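Local coordinates for protein trimeric intracellular cation channel type 1B.2 (PDB 5EIK) that forms a homotrimeric potassium channel of intracellular membranes, binds phosphatidylinositol 4,5-bisphosphate, and may supply counter-ion current during calcium release, at residues S65-L68 and M69-G73; L76-L80 and L81-I85; F114-A117 and T118-P121; P150-Y153 and L154-I157; L220-L223 and C224-F228. All blocks are in the same frame, centred on the assembly; numbering follows the deposited sequence.

Contact 1 of 5, residues S65-L68 and M69-G73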
# COMPACT_ATOMS: atom_id res chain seq x y z
N SER A 65 -11.70 -11.64 -0.79
CA SER A 65 -10.43 -12.25 -0.46
C SER A 65 -9.96 -13.16 -1.60
O SER A 65 -8.78 -13.19 -1.92
CB SER A 65 -10.56 -13.07 0.82
OG SER A 65 -10.95 -12.25 1.90
N CYS A 66 -10.89 -13.88 -2.22
CA CYS A 66 -10.51 -14.77 -3.30
C CYS A 66 -10.21 -14.05 -4.61
O CYS A 66 -9.31 -14.45 -5.35
CB CYS A 66 -11.59 -15.84 -3.50
SG CYS A 66 -11.60 -17.09 -2.19
N MET A 67 -10.96 -13.00 -4.91
CA MET A 67 -10.70 -12.28 -6.14
C MET A 67 -9.33 -11.59 -6.05
O MET A 67 -8.57 -11.60 -7.02
CB MET A 67 -11.79 -11.23 -6.39
CG MET A 67 -13.16 -11.82 -6.69
SD MET A 67 -13.21 -12.94 -8.13
CE MET A 67 -12.98 -14.56 -7.34
N LEU A 68 -9.01 -11.02 -4.89
CA LEU A 68 -7.73 -10.34 -4.74
C LEU A 68 -6.57 -11.28 -4.96
O LEU A 68 -5.58 -10.93 -5.59
CB LEU A 68 -7.61 -9.68 -3.36
CG LEU A 68 -8.52 -8.49 -3.10
CD1 LEU A 68 -7.97 -7.69 -1.93
CD2 LEU A 68 -8.61 -7.61 -4.34
N MET A 69 -6.70 -12.49 -4.43
CA MET A 69 -5.65 -13.49 -4.57
C MET A 69 -5.64 -14.08 -5.98
O MET A 69 -4.58 -14.36 -6.54
CB MET A 69 -5.84 -14.60 -3.55
CG MET A 69 -5.50 -14.21 -2.13
SD MET A 69 -3.76 -13.78 -1.96
CE MET A 69 -3.03 -15.39 -2.10
N SER A 70 -6.82 -14.25 -6.57
CA SER A 70 -6.92 -14.82 -7.89
C SER A 70 -6.28 -13.96 -8.95
O SER A 70 -5.80 -14.47 -9.96
CB SER A 70 -8.39 -15.07 -8.25
OG SER A 70 -8.89 -16.20 -7.53
N PHE A 71 -6.26 -12.65 -8.71
CA PHE A 71 -5.70 -11.73 -9.69
C PHE A 71 -4.57 -10.89 -9.10
O PHE A 71 -4.25 -9.80 -9.60
CB PHE A 71 -6.80 -10.82 -10.22
CG PHE A 71 -7.87 -11.55 -10.96
CD1 PHE A 71 -7.64 -12.02 -12.26
CD2 PHE A 71 -9.09 -11.84 -10.36
CE1 PHE A 71 -8.60 -12.78 -12.93
CE2 PHE A 71 -10.06 -12.59 -11.02
CZ PHE A 71 -9.82 -13.06 -12.31
N ALA A 72 -3.95 -11.41 -8.05
CA ALA A 72 -2.87 -10.73 -7.35
C ALA A 72 -1.78 -10.18 -8.28
O ALA A 72 -1.41 -9.01 -8.17
CB ALA A 72 -2.24 -11.67 -6.33
N GLY A 73 -1.29 -11.03 -9.17
CA GLY A 73 -0.24 -10.62 -10.09
C GLY A 73 -0.61 -9.41 -10.92
O GLY A 73 0.24 -8.54 -11.16

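Contact 2 of 5, residues L76-L80 and L81-I85. With PT5 ([(2R)-1-octadecanoyloxy-3-[oxidanyl-[(1R,2R,3S,4R,5R,6S)-2,3,6-tris(oxidanyl)-4,5-diphosphonooxy-cyclohexyl]oxy-phospho ryl]oxy-propan-2-yl] (8Z)-icosa-5,8,11,14-tetraenoate), chain B.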
# COMPACT_ATOMS: atom_id res chain seq x y z
N LEU A 76 -0.72 -6.21 -8.55
CA LEU A 76 0.61 -5.73 -8.24
C LEU A 76 1.22 -5.06 -9.46
O LEU A 76 1.84 -3.99 -9.37
CB LEU A 76 1.50 -6.88 -7.78
CG LEU A 76 2.88 -6.47 -7.26
CD1 LEU A 76 2.74 -5.32 -6.27
CD2 LEU A 76 3.55 -7.67 -6.60
N SER A 77 1.03 -5.68 -10.62
CA SER A 77 1.55 -5.15 -11.86
C SER A 77 1.02 -3.74 -12.09
O SER A 77 1.80 -2.83 -12.34
CB SER A 77 1.16 -6.05 -13.04
OG SER A 77 1.61 -5.52 -14.27
N CYS A 78 -0.30 -3.55 -11.99
CA CYS A 78 -0.88 -2.22 -12.19
C CYS A 78 -0.30 -1.24 -11.17
O CYS A 78 0.01 -0.09 -11.49
CB CYS A 78 -2.41 -2.26 -12.06
SG CYS A 78 -3.26 -3.20 -13.37
N PHE A 79 -0.16 -1.71 -9.94
CA PHE A 79 0.39 -0.88 -8.89
C PHE A 79 1.79 -0.37 -9.28
O PHE A 79 2.08 0.82 -9.15
CB PHE A 79 0.48 -1.67 -7.58
CG PHE A 79 1.17 -0.94 -6.47
CD1 PHE A 79 0.58 0.16 -5.85
CD2 PHE A 79 2.44 -1.33 -6.06
CE1 PHE A 79 1.24 0.86 -4.84
CE2 PHE A 79 3.11 -0.64 -5.05
CZ PHE A 79 2.51 0.45 -4.44
N LEU A 80 2.64 -1.26 -9.78
CA LEU A 80 3.99 -0.87 -10.16
C LEU A 80 4.05 0.09 -11.35
O LEU A 80 4.88 1.00 -11.38
CB LEU A 80 4.83 -2.11 -10.49
CG LEU A 80 4.98 -3.14 -9.38
CD1 LEU A 80 5.83 -4.28 -9.90
CD2 LEU A 80 5.63 -2.51 -8.14
N LEU A 81 3.16 -0.11 -12.31
CA LEU A 81 3.14 0.73 -13.51
C LEU A 81 2.31 2.00 -13.39
O LEU A 81 2.28 2.81 -14.31
CB LEU A 81 2.67 -0.10 -14.70
CG LEU A 81 3.59 -1.28 -15.00
CD1 LEU A 81 2.97 -2.18 -16.06
CD2 LEU A 81 4.96 -0.76 -15.45
N GLY A 82 1.64 2.18 -12.26
CA GLY A 82 0.83 3.37 -12.07
C GLY A 82 -0.48 3.34 -12.85
O GLY A 82 -1.04 4.38 -13.16
N GLU A 83 -0.97 2.14 -13.16
CA GLU A 83 -2.22 2.00 -13.88
C GLU A 83 -3.29 1.86 -12.81
O GLU A 83 -2.98 1.49 -11.68
CB GLU A 83 -2.20 0.73 -14.74
CG GLU A 83 -0.93 0.53 -15.53
CD GLU A 83 -0.89 -0.81 -16.27
OE1 GLU A 83 -1.27 -1.83 -15.66
OE2 GLU A 83 -0.47 -0.84 -17.45
N PRO A 84 -4.55 2.17 -13.14
CA PRO A 84 -5.62 2.04 -12.14
C PRO A 84 -5.58 0.63 -11.53
O PRO A 84 -5.60 -0.36 -12.26
CB PRO A 84 -6.88 2.29 -12.95
CG PRO A 84 -6.41 3.31 -13.96
CD PRO A 84 -5.07 2.72 -14.40
N ILE A 85 -5.51 0.55 -10.21
CA ILE A 85 -5.45 -0.74 -9.51
C ILE A 85 -6.66 -1.60 -9.84
O ILE A 85 -6.61 -2.82 -9.80
CB ILE A 85 -5.43 -0.55 -7.98
CG1 ILE A 85 -4.23 0.29 -7.57
CG2 ILE A 85 -5.35 -1.89 -7.28
CD1 ILE A 85 -2.90 -0.36 -7.90
O12 PT5 B . 8.40 -15.68 -1.05
P1 PT5 B . 7.30 -14.63 -1.14
O13 PT5 B . 7.44 -13.52 -2.47
O11 PT5 B . 7.16 -13.66 0.17
O6 PT5 B . 4.78 -17.51 -0.34
O1 PT5 B . 5.85 -15.23 -1.35
C1 PT5 B . 5.61 -16.33 -2.24
C6 PT5 B . 4.43 -17.04 -1.64
C2 PT5 B . 5.28 -15.89 -3.71
O2 PT5 B . 4.18 -14.95 -3.71
C3 PT5 B . 4.84 -17.12 -4.56
O3 PT5 B . 4.45 -16.64 -5.84
C4 PT5 B . 3.69 -17.87 -3.95
O4 PT5 B . 3.49 -19.07 -4.63
P4 PT5 B . 2.12 -19.32 -5.48
O41 PT5 B . 0.78 -19.12 -4.60
O42 PT5 B . 2.11 -20.82 -6.08
O43 PT5 B . 2.07 -18.33 -6.61
C5 PT5 B . 3.94 -18.23 -2.47
O5 PT5 B . 2.70 -18.69 -1.92
P5 PT5 B . 2.61 -20.29 -1.60
O52 PT5 B . 3.79 -21.13 -2.25
O51 PT5 B . 2.54 -20.47 0.07
O53 PT5 B . 1.09 -20.60 -2.21
C7 PT5 B . 6.61 -12.33 -2.54
C8 PT5 B . 7.53 -11.18 -2.98
C9 PT5 B . 8.15 -10.35 -1.81
O16 PT5 B . 6.75 -10.27 -3.85
C10 PT5 B . 7.00 -10.34 -5.19
O17 PT5 B . 6.55 -11.21 -5.92
O18 PT5 B . 7.91 -8.90 -2.05
C11 PT5 B . 8.72 -7.87 -1.46
O19 PT5 B . 9.92 -8.00 -1.07
C12 PT5 B . 7.92 -9.23 -5.71
C13 PT5 B . 7.41 -8.37 -6.89
C14 PT5 B . 8.48 -7.34 -7.32
C15 PT5 B . 8.18 -5.91 -6.83
C16 PT5 B . 9.13 -4.84 -7.44
C17 PT5 B . 9.53 -3.72 -6.43
C18 PT5 B . 9.50 -2.31 -7.04
C19 PT5 B . 9.29 -1.26 -6.40
C20 PT5 B . 8.17 -0.59 -5.58
C21 PT5 B . 8.26 -0.73 -4.04
C22 PT5 B . 6.97 -0.31 -3.32
C23 PT5 B . 7.24 0.51 -2.04
C24 PT5 B . 6.41 1.81 -1.98
C31 PT5 B . 7.98 -6.54 -1.34
C32 PT5 B . 8.00 -5.72 -2.67
C33 PT5 B . 7.14 -4.42 -2.61
C34 PT5 B . 5.69 -4.58 -3.14
C35 PT5 B . 4.67 -3.35 -3.03
C36 PT5 B . 3.72 -3.25 -2.04
C37 PT5 B . 3.36 -1.85 -1.48
C38 PT5 B . 1.92 -1.82 -1.35
C39 PT5 B . 1.11 -1.86 -0.13
C40 PT5 B . 1.00 -3.13 0.65
C25 PT5 B . 5.19 1.68 -1.03
C26 PT5 B . 4.23 2.88 -1.14
C41 PT5 B . 1.73 -3.20 2.00
C42 PT5 B . 1.68 -4.60 2.63
C43 PT5 B . 2.87 -5.48 2.25
O HOH W 1 -0.32 -4.33 -15.80

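Contact 3 of 5, residues F114-A117 and T118-P121. With DMU (decyl-beta-D-maltopyranoside), chain L.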
# COMPACT_ATOMS: atom_id res chain seq x y z
N PHE A 114 -15.00 -29.04 -3.51
CA PHE A 114 -13.87 -28.97 -2.59
C PHE A 114 -13.23 -30.35 -2.46
O PHE A 114 -12.02 -30.51 -2.63
CB PHE A 114 -14.35 -28.49 -1.21
CG PHE A 114 -13.28 -28.48 -0.17
CD1 PHE A 114 -12.30 -27.49 -0.17
CD2 PHE A 114 -13.23 -29.48 0.79
CE1 PHE A 114 -11.27 -27.51 0.78
CE2 PHE A 114 -12.20 -29.51 1.75
CZ PHE A 114 -11.22 -28.52 1.74
N ARG A 115 -14.06 -31.35 -2.15
CA ARG A 115 -13.60 -32.73 -1.99
C ARG A 115 -12.89 -33.28 -3.23
O ARG A 115 -11.88 -33.98 -3.13
CB ARG A 115 -14.78 -33.63 -1.64
CG ARG A 115 -15.31 -33.44 -0.24
CD ARG A 115 -16.58 -34.24 -0.01
NE ARG A 115 -17.05 -34.09 1.37
CZ ARG A 115 -18.30 -34.33 1.76
NH1 ARG A 115 -19.20 -34.75 0.88
NH2 ARG A 115 -18.65 -34.16 3.03
N LEU A 116 -13.43 -32.96 -4.39
CA LEU A 116 -12.82 -33.42 -5.62
C LEU A 116 -11.49 -32.69 -5.86
O LEU A 116 -10.49 -33.31 -6.24
CB LEU A 116 -13.77 -33.17 -6.80
CG LEU A 116 -13.22 -33.50 -8.19
CD1 LEU A 116 -12.76 -34.96 -8.25
CD2 LEU A 116 -14.30 -33.24 -9.22
N ALA A 117 -11.46 -31.38 -5.63
CA ALA A 117 -10.25 -30.60 -5.85
C ALA A 117 -9.10 -30.92 -4.90
O ALA A 117 -7.94 -30.71 -5.24
CB ALA A 117 -10.56 -29.12 -5.78
N THR A 118 -9.42 -31.42 -3.71
CA THR A 118 -8.37 -31.74 -2.76
C THR A 118 -7.89 -33.19 -2.84
O THR A 118 -6.99 -33.59 -2.11
CB THR A 118 -8.81 -31.42 -1.32
OG1 THR A 118 -10.09 -32.01 -1.07
CG2 THR A 118 -8.91 -29.92 -1.11
N TRP A 119 -8.50 -33.97 -3.73
CA TRP A 119 -8.09 -35.36 -3.91
C TRP A 119 -6.76 -35.28 -4.65
O TRP A 119 -6.69 -34.80 -5.78
CB TRP A 119 -9.15 -36.11 -4.73
CG TRP A 119 -8.80 -37.54 -5.05
CD1 TRP A 119 -8.21 -38.45 -4.21
CD2 TRP A 119 -9.07 -38.24 -6.27
NE1 TRP A 119 -8.10 -39.67 -4.83
CE2 TRP A 119 -8.62 -39.57 -6.10
CE3 TRP A 119 -9.65 -37.87 -7.49
CZ2 TRP A 119 -8.73 -40.53 -7.11
CZ3 TRP A 119 -9.76 -38.83 -8.49
CH2 TRP A 119 -9.30 -40.15 -8.29
N PHE A 120 -5.69 -35.75 -3.99
CA PHE A 120 -4.34 -35.67 -4.55
C PHE A 120 -4.16 -35.75 -6.07
O PHE A 120 -3.58 -34.86 -6.67
CB PHE A 120 -3.43 -36.70 -3.89
CG PHE A 120 -1.97 -36.40 -4.07
CD1 PHE A 120 -1.41 -35.24 -3.53
CD2 PHE A 120 -1.16 -37.27 -4.79
CE1 PHE A 120 -0.06 -34.95 -3.70
CE2 PHE A 120 0.20 -36.98 -4.96
CZ PHE A 120 0.74 -35.82 -4.42
N PRO A 121 -4.65 -36.83 -6.71
CA PRO A 121 -4.48 -36.92 -8.16
C PRO A 121 -4.96 -35.67 -8.90
O PRO A 121 -4.33 -35.21 -9.85
CB PRO A 121 -5.31 -38.15 -8.53
CG PRO A 121 -5.24 -38.99 -7.28
CD PRO A 121 -5.42 -37.97 -6.19
C1 DMU L . -15.73 -31.13 -21.58
C2 DMU L . -16.04 -30.57 -23.00
C3 DMU L . -17.60 -30.57 -23.26
C4 DMU L . -18.31 -29.92 -22.05
O5 DMU L . -18.01 -30.64 -20.84
C6 DMU L . -16.61 -30.42 -20.53
O7 DMU L . -17.93 -29.79 -24.43
O16 DMU L . -16.32 -30.95 -19.23
C18 DMU L . -16.57 -29.90 -18.27
C19 DMU L . -16.17 -30.41 -16.88
C22 DMU L . -16.48 -29.36 -15.80
C25 DMU L . -15.60 -29.68 -14.59
C28 DMU L . -16.25 -29.14 -13.32
C31 DMU L . -15.80 -29.99 -12.12
C34 DMU L . -14.94 -29.14 -11.17
C37 DMU L . -13.57 -29.82 -10.99
C40 DMU L . -13.31 -30.10 -9.51
C43 DMU L . -12.25 -29.13 -8.99
O49 DMU L . -14.33 -30.89 -21.27
O55 DMU L . -15.39 -31.42 -23.97
C57 DMU L . -19.83 -29.93 -22.26
O61 DMU L . -20.38 -28.87 -21.46
C5 DMU L . -17.90 -29.88 -26.92
C7 DMU L . -19.34 -29.24 -27.00
C8 DMU L . -20.40 -30.41 -26.96
C9 DMU L . -20.16 -31.22 -25.65
O1 DMU L . -18.79 -31.67 -25.67
C10 DMU L . -17.82 -30.62 -25.60
O2 DMU L . -21.74 -29.88 -26.91
O3 DMU L . -17.07 -28.65 -26.80
O4 DMU L . -19.49 -28.47 -28.19
C11 DMU L . -21.12 -32.39 -25.60
O6 DMU L . -21.01 -33.08 -24.41

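Contact 4 of 5, residues P150-Y153 and L154-I157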
# COMPACT_ATOMS: atom_id res chain seq x y z
N PRO A 150 10.70 0.41 -23.22
CA PRO A 150 11.63 -0.32 -24.08
C PRO A 150 13.06 -0.52 -23.59
O PRO A 150 13.66 -1.56 -23.84
CB PRO A 150 11.57 0.47 -25.39
CG PRO A 150 10.17 1.01 -25.39
CD PRO A 150 10.04 1.49 -23.97
N GLU A 151 13.63 0.46 -22.88
CA GLU A 151 15.01 0.32 -22.44
C GLU A 151 15.24 0.02 -20.95
O GLU A 151 16.38 -0.07 -20.50
CB GLU A 151 15.79 1.59 -22.81
CG GLU A 151 15.45 2.12 -24.19
CD GLU A 151 15.64 1.09 -25.29
OE1 GLU A 151 15.14 1.32 -26.42
OE2 GLU A 151 16.29 0.05 -25.04
N SER A 152 14.16 -0.15 -20.20
CA SER A 152 14.28 -0.42 -18.78
C SER A 152 14.24 -1.91 -18.49
O SER A 152 13.19 -2.46 -18.17
CB SER A 152 13.16 0.29 -18.02
OG SER A 152 13.11 1.66 -18.37
N TYR A 153 15.40 -2.56 -18.60
CA TYR A 153 15.51 -3.99 -18.36
C TYR A 153 15.04 -4.40 -16.97
O TYR A 153 14.39 -5.43 -16.79
CB TYR A 153 16.97 -4.44 -18.53
CG TYR A 153 17.42 -4.65 -19.96
CD1 TYR A 153 17.22 -3.66 -20.93
CD2 TYR A 153 18.10 -5.81 -20.33
CE1 TYR A 153 17.70 -3.83 -22.23
CE2 TYR A 153 18.58 -5.99 -21.62
CZ TYR A 153 18.38 -4.99 -22.57
OH TYR A 153 18.88 -5.16 -23.84
N LEU A 154 15.39 -3.59 -15.98
CA LEU A 154 15.03 -3.87 -14.60
C LEU A 154 13.52 -3.84 -14.40
O LEU A 154 12.96 -4.77 -13.83
CB LEU A 154 15.70 -2.85 -13.68
CG LEU A 154 15.77 -3.25 -12.21
CD1 LEU A 154 16.25 -4.68 -12.08
CD2 LEU A 154 16.71 -2.29 -11.49
N VAL A 155 12.87 -2.79 -14.89
CA VAL A 155 11.43 -2.68 -14.77
C VAL A 155 10.76 -3.90 -15.43
O VAL A 155 9.83 -4.49 -14.88
CB VAL A 155 10.91 -1.40 -15.44
CG1 VAL A 155 9.39 -1.37 -15.41
CG2 VAL A 155 11.45 -0.19 -14.71
N GLN A 156 11.25 -4.26 -16.62
CA GLN A 156 10.72 -5.39 -17.35
C GLN A 156 10.80 -6.67 -16.52
O GLN A 156 9.85 -7.45 -16.47
CB GLN A 156 11.49 -5.55 -18.65
CG GLN A 156 11.27 -4.42 -19.65
CD GLN A 156 12.33 -4.37 -20.73
OE1 GLN A 156 13.06 -5.34 -20.93
NE2 GLN A 156 12.42 -3.25 -21.43
N ILE A 157 11.92 -6.88 -15.86
CA ILE A 157 12.08 -8.07 -15.05
C ILE A 157 11.15 -8.04 -13.84
O ILE A 157 10.42 -9.00 -13.59
CB ILE A 157 13.55 -8.22 -14.59
CG1 ILE A 157 14.44 -8.45 -15.82
CG2 ILE A 157 13.70 -9.40 -13.66
CD1 ILE A 157 15.93 -8.39 -15.51

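Contact 5 of 5, residues L220-L223 and C224-F228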
# COMPACT_ATOMS: atom_id res chain seq x y z
N LEU A 220 11.95 -23.48 -27.31
CA LEU A 220 12.59 -24.52 -26.53
C LEU A 220 12.85 -24.01 -25.12
O LEU A 220 12.70 -24.74 -24.14
CB LEU A 220 13.90 -24.94 -27.19
CG LEU A 220 14.72 -26.01 -26.46
CD1 LEU A 220 13.92 -27.30 -26.32
CD2 LEU A 220 16.02 -26.24 -27.22
N VAL A 221 13.26 -22.74 -25.02
CA VAL A 221 13.52 -22.12 -23.73
C VAL A 221 12.20 -22.11 -22.97
O VAL A 221 12.13 -22.44 -21.78
CB VAL A 221 14.03 -20.66 -23.88
CG1 VAL A 221 14.00 -19.96 -22.53
CG2 VAL A 221 15.45 -20.66 -24.43
N TYR A 222 11.14 -21.75 -23.68
CA TYR A 222 9.83 -21.71 -23.08
C TYR A 222 9.50 -23.06 -22.46
O TYR A 222 9.02 -23.14 -21.32
CB TYR A 222 8.77 -21.37 -24.11
CG TYR A 222 7.48 -20.89 -23.49
CD1 TYR A 222 7.32 -19.55 -23.15
CD2 TYR A 222 6.45 -21.78 -23.19
CE1 TYR A 222 6.15 -19.09 -22.53
CE2 TYR A 222 5.28 -21.33 -22.57
CZ TYR A 222 5.14 -19.99 -22.24
OH TYR A 222 4.00 -19.53 -21.64
N LEU A 223 9.76 -24.12 -23.21
CA LEU A 223 9.48 -25.47 -22.74
C LEU A 223 10.25 -25.75 -21.46
O LEU A 223 9.71 -26.34 -20.51
CB LEU A 223 9.86 -26.50 -23.79
CG LEU A 223 9.36 -27.91 -23.47
CD1 LEU A 223 7.84 -27.91 -23.48
CD2 LEU A 223 9.91 -28.90 -24.48
N CYS A 224 11.52 -25.34 -21.42
CA CYS A 224 12.34 -25.55 -20.24
C CYS A 224 11.80 -24.79 -19.03
O CYS A 224 11.76 -25.34 -17.93
CB CYS A 224 13.79 -25.12 -20.50
SG CYS A 224 14.65 -26.22 -21.62
N VAL A 225 11.39 -23.54 -19.24
CA VAL A 225 10.85 -22.75 -18.14
C VAL A 225 9.63 -23.44 -17.56
O VAL A 225 9.55 -23.66 -16.35
CB VAL A 225 10.47 -21.34 -18.58
CG1 VAL A 225 9.84 -20.58 -17.42
CG2 VAL A 225 11.70 -20.60 -19.06
N VAL A 226 8.67 -23.77 -18.42
CA VAL A 226 7.47 -24.46 -17.97
C VAL A 226 7.87 -25.76 -17.26
O VAL A 226 7.37 -26.09 -16.18
CB VAL A 226 6.55 -24.79 -19.15
CG1 VAL A 226 5.31 -25.50 -18.67
CG2 VAL A 226 6.16 -23.52 -19.87
N GLY A 227 8.79 -26.49 -17.88
CA GLY A 227 9.25 -27.75 -17.32
C GLY A 227 9.79 -27.59 -15.92
O GLY A 227 9.47 -28.38 -15.03
N PHE A 228 10.62 -26.58 -15.71
CA PHE A 228 11.18 -26.35 -14.39
C PHE A 228 10.10 -25.97 -13.39
O PHE A 228 10.12 -26.43 -12.25
CB PHE A 228 12.28 -25.28 -14.43
CG PHE A 228 13.65 -25.84 -14.70
CD1 PHE A 228 14.26 -26.70 -13.79
CD2 PHE A 228 14.32 -25.54 -15.89
CE1 PHE A 228 15.51 -27.26 -14.05
CE2 PHE A 228 15.57 -26.09 -16.16
CZ PHE A 228 16.17 -26.96 -15.24

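Contact 1 of 5, residues S65-L68 and M69-G73
M69 folds back on the turn before it: CG lies 3.4 Å from S65 O, the oxygen to which the M69 amide N makes only a weak bond. The chain bends again at the next two torsions, its end leading away; the side chain packs on E174 of helix 167-177 and T39 of helix 30-47. L68 also packs on E174 and touches bound phosphatidylinositol bisphosphate, while its O lies 3.0 Å from A72 N at an angle too poor for a hydrogen bond. M67 is turned to F71, and the touch between their side chains is loose, SD of M67 standing 4.3 Å from CE2 of the ring. The carbonyl of M67 holds F71 more firmly. Its O accepts from the F71 amide N at 3.0 Å and also lies at the ring's edge, near the ring plane, 3.4 Å from CD2. A first torsion of -63° sets CG of F71 beside the backbone N and brings the ring's edge to M67 O. C66 O is taken by both N and OG of S70, each at 2.8 Å and from opposite faces of the carbonyl plane. S70 O in turn bonds H35. F71 leaves helical geometry here (phi -122°, psi 24°) and stands at the N-cap position of helix 72-81: this is the break of a discontinuous transmembrane helix, the second of this TRIC channel.

Contact 2 of 5, residues L76-L80 and L81-I85
C78 O takes the amide N of E83 at 3.0 Å and, more weakly, that of G82 at a bent 116°. A second weak bond runs from G82 N to F79 O. Together, with positive phi at G82, they form a Schellman motif that ends helix 72-81 and turns the chain into a loop assigned to the lumenal side. The loop then doubles back, bringing CD1 of I85 3.6 Å from CB of F79; the two side chains lie side by side and point the same way, with that methyl at the ring's edge. CG of F79 stands anti to the amide nitrogen (chi1 174°), sending the ring off the helix to the lipid, where CE2 is 3.7 Å from C35 of a phosphatidylinositol bisphosphate tail. F79 and I85 of neighbouring subunits pack here too. With a mere alanine at F79, tail carbons C35 and C37 would probably lose their aromatic neighbour, and F79 of the third subunit would lose its aromatic mate. On the other flank a water joins S77 OG to E83, donating to OE1 at 2.7 Å, and L81 CD1 lies 4.0 Å from that same serine OG. OE2 of E83 is bonded to H144 on helix 120-148.

Contact 3 of 5, residues F114-A117 and T118-P121
The methyl of T118 sits over one face of the F114 ring, in a CH-pi contact: CG2 is 4.1 Å from the ring centroid and 21° off the normal, displaced toward the rim, nearest CE1 and CZ. The two side chains cross obliquely. T118 can do this because its hydroxyl takes the crowded position between amide nitrogen and carbonyl carbon (chi1 50°), which leaves CG2 beside the nitrogen and facing the ring. OG1 meanwhile donates to F114 O at 2.9 Å, tilted out of the carbonyl plane, while the T118 amide N reaches the same oxygen at 3.0 Å, nearly along the C=O axis. A valine in place of T118 would probably leave F114 O with the amide as its sole grip within this turn, and the last helical turn less firmly closed. One residue on, W119 N bonds L116 O at 3.3 Å from above the carbonyl plane. Its indole meets L116 loosely and obliquely, CD1 to CE3 4.3 Å, and carries P121 CD over one face. L116 and A117 also meet a decyl maltoside tail, CD2 of L116 lying 3.3 Å from its C40. The turn thus links helix 112-117 to helix 120-148 on what is probably the cytoplasmic side, and helix 30-47 backs it: F114 packs on L41 and makes a cation-pi contact with R44, and A117 rests on V37 and L41.

Contact 4 of 5, residues P150-Y153 and L154-I157
S152 O is where the first turn of helix 153-165 closes: it accepts from the Q156 amide N at 3.1 Å, the donor in the carbonyl plane and the N-H nearly straight at 165°. The Q156 side chain then runs back past that oxygen, CG 3.1 Å from it, because CG lies anti to the carbonyl carbon (chi1 -68°) and the chain beyond is extended. Its NE2 thereby reaches P150 O in the preceding loop, a weak bond at 3.2 Å. The next bond along the helix joins I157 N to Y153 O at 3.0 Å, and CG1 of I157 lies close against that same oxygen. S152 holds the N-cap position, yet its hydroxyl makes no capping bond; its CB instead packs on CG2 of V155, 3.8 Å away. In the second shell, H210 donates from NE2 to Q156 OE1 and stacks its ring on Y153, while Y149 O takes a further bond from Q156 NE2. T206 of helix 194-209, together with A145 and V146 of helix 120-148, packs on the glutamine, and I86 and K90 of the second subunit meet V155 and S152. A buried amide is thus served at both ends: the oxygen faces the imidazole and the nitrogen faces backbone carbonyls. That pattern fixes which way round the amide sits and probably requires H210 to carry its proton on NE2.

Contact 5 of 5, residues L220-L223 and C224-F228
Y222 and V226 form the close-packed flank of a regular alpha-helical run within the seventh transmembrane helix, 218-238. CG2 of V226 comes 3.6 Å from CE2 of the tyrosine ring, meeting it obliquely. The same methyl lies 3.2 Å from Y222 O, which also receives the V226 amide N at 3.0 Å with an N-H angle of 179°. The ring gets there because CG of Y222 stands anti to the amide nitrogen (chi1 -162°), so that it lies alongside the following turn. Helix 120-148 closes over this flank, T135 touching both residues and H136 the tyrosine; V22 and Q23 of helix 11-24 also pack on the ring. V221 and V225 share another flank, turned to helix 194-209, where A201 and F205 meet V225. Between the two valines the touch is looser, 4.2 Å from CG1 of V221 to CG2 of V225. C224 lies on the exposed side, its SG 3.5 Å from L220 O. L220 and L223 lean on L15 of helix 11-24. Through all these flanks the backbone stays tight, G227 N bonding L223 O at 2.8 Å. V225 repeats the approach of the V226 methyl to a carbonyl one turn back, its CG2 lying 3.3 Å from V221 O.

In the fold
Contacts 1 and 2 adjoin along the discontinuous second transmembrane segment, their centres about 14 Å apart, the first at its break and the second at the end assigned to the lumen. Both meet bound phosphatidylinositol bisphosphate; the side chain of M69 in contact 1 is also about 6 Å from G168, a binding residue for this lipid. Contact 4 lies about 15 Å from contact 2 between centres, nearest atoms about 4 Å apart, and both touch the second subunit. Contact 3 is at the probable cytoplasmic end, its centre about 40 Å from that of contact 4. Contact 5 lies across the chain's centre from contact 1, with V225 about 8 Å from the lipid-binding R134, side chain to side chain.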